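AlyQ (Persicobacter sp. CCB-QB2, PDB 7D29) probably binds carbohydrate as a calcium-containing F5/8 type C module of a likely alginate lyase. Local coordinates at residues V58-Y63 and N124-V129. Residues are numbered along the deposited sequence; the frame is centred on the assembly and turned at random. Where two conformers were deposited one is given.
Sequences VKAAWY and NSITEV. With CA (calcium ion), chain B.
W62 and I126 run alongside one another from an antiparallel strand pair broken by a classic beta bulge, within the beta sandwich of an F5/8 type C (discoidin-like) domain. A61 is paired with two residues, T127 and E128: it takes T127 N on its carbonyl and sends its own N to E128 O, 2.8 Å away and nearly straight at 173°. With CG anti to the carbonyl carbon (chi1 -67°), the indole of W62 is set beside I126, whose CG1 meets the benzo carbons CE3 and CZ3 obliquely, 3.6 Å from CZ3, while A60 CB lies over one ring face, displaced from its centre. W62 NE1 hydrogen-bonds to Y101 OH. Replacing W62 with an alanine is likely to leave I126 CG1 and CD1 without their aromatic neighbour and Y101 OH without the NE1 donor. Beyond the bulge, Y63 CB meets S125 CB at 3.4 Å, and Y63 N reaches S125 O from above the carbonyl plane, 42° out of it. T127 CG2 rests on Y63 CA at 3.9 Å. Water links W62 O to T127 OG1, whereas T127 O, at 2.3 Å, binds the calcium ion among ligands that include D29 OD1 and the carbonyls of N26, N31 and T34.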
ATOM      1  N   VAL A  58       2.387   4.668  -5.650  1.00  8.14           N
ATOM      2  CA  VAL A  58       2.434   3.570  -4.659  1.00  8.17           C
ATOM      3  C   VAL A  58       1.976   2.329  -5.400  1.00  8.30           C
ATOM      4  O   VAL A  58       0.932   2.378  -6.051  1.00  8.63           O
ATOM      5  CB  VAL A  58       1.567   3.838  -3.413  1.00  8.83           C
ATOM      6  CG1 VAL A  58       1.509   2.635  -2.490  1.00  9.04           C
ATOM      7  CG2 VAL A  58       2.042   5.047  -2.659  1.00  8.74           C
ATOM      8  N   LYS A  59       2.751   1.261  -5.306  1.00  8.67           N
ATOM      9  CA  LYS A  59       2.356  -0.043  -5.898  1.00  8.87           C
ATOM     10  C   LYS A  59       1.972  -0.968  -4.769  1.00  8.94           C
ATOM     11  O   LYS A  59       2.668  -1.048  -3.737  1.00  8.40           O
ATOM     12  CB  LYS A  59       3.454  -0.667  -6.737  1.00  9.40           C
ATOM     13  CG  LYS A  59       3.993   0.224  -7.830  1.00 11.42           C
ATOM     14  CD  LYS A  59       5.025  -0.483  -8.683  1.00 13.55           C
ATOM     15  CE  LYS A  59       5.546   0.435  -9.768  1.00 15.99           C
ATOM     16  NZ  LYS A  59       6.173  -0.337 -10.855  1.00 21.26           N
ATOM     17  N   ALA A  60       0.875  -1.695  -4.938  1.00  8.73           N
ATOM     18  CA  ALA A  60       0.526  -2.737  -3.957  1.00  7.77           C
ATOM     19  C   ALA A  60       0.200  -4.015  -4.721  1.00  8.12           C
ATOM     20  O   ALA A  60      -0.511  -3.933  -5.728  1.00  8.81           O
ATOM     21  CB  ALA A  60      -0.618  -2.315  -3.082  1.00  8.58           C
ATOM     22  N   ALA A  61       0.675  -5.146  -4.220  1.00  7.30           N
ATOM     23  CA  ALA A  61       0.297  -6.490  -4.712  1.00  7.36           C
ATOM     24  C   ALA A  61      -0.677  -7.052  -3.702  1.00  7.97           C
ATOM     25  O   ALA A  61      -0.369  -7.063  -2.530  1.00  7.99           O
ATOM     26  CB  ALA A  61       1.485  -7.425  -4.839  1.00  7.22           C
ATOM     27  N   TRP A  62      -1.800  -7.490  -4.175  1.00  7.53           N
ATOM     28  CA  TRP A  62      -2.922  -7.907  -3.310  1.00  8.40           C
ATOM     29  C   TRP A  62      -2.920  -9.427  -3.181  1.00  9.46           C
ATOM     30  O   TRP A  62      -2.712 -10.127  -4.175  1.00  9.22           O
ATOM     31  CB  TRP A  62      -4.231  -7.382  -3.912  1.00  7.94           C
ATOM     32  CG  TRP A  62      -4.319  -5.892  -3.857  1.00  7.97           C
ATOM     33  CD1 TRP A  62      -3.987  -5.012  -4.859  1.00  8.42           C
ATOM     34  CD2 TRP A  62      -4.746  -5.094  -2.754  1.00  7.87           C
ATOM     35  NE1 TRP A  62      -4.134  -3.727  -4.432  1.00  8.49           N
ATOM     36  CE2 TRP A  62      -4.632  -3.743  -3.156  1.00  8.49           C
ATOM     37  CE3 TRP A  62      -5.178  -5.373  -1.442  1.00  8.43           C
ATOM     38  CZ2 TRP A  62      -4.967  -2.704  -2.304  1.00  8.62           C
ATOM     39  CZ3 TRP A  62      -5.532  -4.328  -0.622  1.00  8.15           C
ATOM     40  CH2 TRP A  62      -5.404  -3.012  -1.046  1.00  8.24           C
ATOM     41  N   TYR A  63      -3.184  -9.938  -1.978  1.00  9.53           N
ATOM     42  CA  TYR A  63      -3.403 -11.381  -1.772  1.00  9.77           C
ATOM     43  C   TYR A  63      -4.633 -11.820  -2.572  1.00 10.07           C
ATOM     44  O   TYR A  63      -5.681 -11.137  -2.496  1.00  8.90           O
ATOM     45  CB  TYR A  63      -3.682 -11.597  -0.295  1.00 10.01           C
ATOM     46  CG  TYR A  63      -3.905 -13.041   0.070  1.00 10.24           C
ATOM     47  CD1 TYR A  63      -2.875 -13.957  -0.048  1.00 11.07           C
ATOM     48  CD2 TYR A  63      -5.103 -13.446   0.616  1.00 11.91           C
ATOM     49  CE1 TYR A  63      -3.044 -15.280   0.343  1.00 13.53           C
ATOM     50  CE2 TYR A  63      -5.277 -14.763   1.011  1.00 13.18           C
ATOM     51  CZ  TYR A  63      -4.256 -15.677   0.856  1.00 14.69           C
ATOM     52  OH  TYR A  63      -4.449 -16.995   1.220  1.00 17.12           O
ATOM     53  N   ASN A 124      -8.318  -7.518   4.773  1.00 10.24           N
ATOM     54  CA  ASN A 124      -7.356  -6.701   4.003  1.00  9.57           C
ATOM     55  C   ASN A 124      -6.051  -7.463   4.010  1.00  9.00           C
ATOM     56  O   ASN A 124      -5.419  -7.612   5.086  1.00  8.58           O
ATOM     57  CB  ASN A 124      -7.186  -5.327   4.614  1.00  9.73           C
ATOM     58  CG  ASN A 124      -8.513  -4.679   4.830  1.00 10.06           C
ATOM     59  OD1 ASN A 124      -9.121  -4.167   3.901  1.00  9.17           O
ATOM     60  ND2 ASN A 124      -8.964  -4.773   6.084  1.00 10.72           N
ATOM     61  N   SER A 125      -5.614  -7.907   2.826  1.00  8.84           N
ATOM     62  CA  SER A 125      -4.420  -8.762   2.712  1.00  8.37           C
ATOM     63  C   SER A 125      -3.566  -8.288   1.534  1.00  7.62           C
ATOM     64  O   SER A 125      -4.007  -8.359   0.406  1.00  7.47           O
ATOM     65  CB  SER A 125      -4.754 -10.207   2.575  1.00  8.76           C
ATOM     66  OG  SER A 125      -5.362 -10.696   3.763  1.00  9.03           O
ATOM     67  N   ILE A 126      -2.361  -7.874   1.861  1.00  7.00           N
ATOM     68  CA  ILE A 126      -1.399  -7.241   0.913  1.00  6.86           C
ATOM     69  C   ILE A 126      -0.124  -8.057   0.970  1.00  6.99           C
ATOM     70  O   ILE A 126       0.454  -8.242   2.083  1.00  7.27           O
ATOM     71  CB  ILE A 126      -1.162  -5.751   1.270  1.00  6.75           C
ATOM     72  CG1 ILE A 126      -2.472  -4.960   1.135  1.00  7.44           C
ATOM     73  CG2 ILE A 126      -0.124  -5.130   0.341  1.00  6.81           C
ATOM     74  CD1 ILE A 126      -2.365  -3.529   1.533  1.00  7.29           C
ATOM     75  N   THR A 127       0.403  -8.459  -0.195  1.00  7.43           N
ATOM     76  CA  THR A 127       1.638  -9.244  -0.217  1.00  7.72           C
ATOM     77  C   THR A 127       2.901  -8.409  -0.405  1.00  8.47           C
ATOM     78  O   THR A 127       3.981  -8.846   0.073  1.00  8.93           O
ATOM     79  CB  THR A 127       1.555 -10.288  -1.328  1.00  8.23           C
ATOM     80  OG1 THR A 127       1.451  -9.631  -2.590  1.00  8.44           O
ATOM     81  CG2 THR A 127       0.411 -11.238  -1.116  1.00  8.40           C
ATOM     82  N   GLU A 128       2.817  -7.251  -1.038  1.00  8.44           N
ATOM     83  CA  GLU A 128       4.002  -6.400  -1.311  0.51  8.92           C
ATOM     84  C   GLU A 128       3.535  -4.966  -1.520  1.00  8.16           C
ATOM     85  O   GLU A 128       2.490  -4.770  -2.110  1.00  7.07           O
ATOM     86  CB  GLU A 128       4.791  -6.834  -2.555  0.51  9.42           C
ATOM     87  CG  GLU A 128       6.215  -6.268  -2.700  0.51 10.52           C
ATOM     88  CD  GLU A 128       6.995  -6.883  -3.877  0.51 11.38           C
ATOM     89  OE1 GLU A 128       6.342  -7.568  -4.732  0.51 13.22           O
ATOM     90  OE2 GLU A 128       8.231  -6.717  -3.987  0.51 10.49           O
ATOM     91  N   VAL A 129       4.352  -4.032  -1.066  1.00  8.38           N
ATOM     92  CA  VAL A 129       4.140  -2.597  -1.346  1.00  8.33           C
ATOM     93  C   VAL A 129       5.487  -2.008  -1.758  1.00  8.25           C
ATOM     94  O   VAL A 129       6.555  -2.347  -1.173  1.00  7.90           O
ATOM     95  CB  VAL A 129       3.558  -1.850  -0.135  1.00  8.48           C
ATOM     96  CG1 VAL A 129       3.544  -0.367  -0.363  1.00  8.38           C
ATOM     97  CG2 VAL A 129       2.173  -2.356   0.211  1.00  8.19           C
TER
HETATM   98 CA    CA B 401       5.409 -10.357   1.022  1.00 14.20          CA
HETATM   99  O   HOH W   1      -0.076 -10.822  -4.660  1.00  9.42           O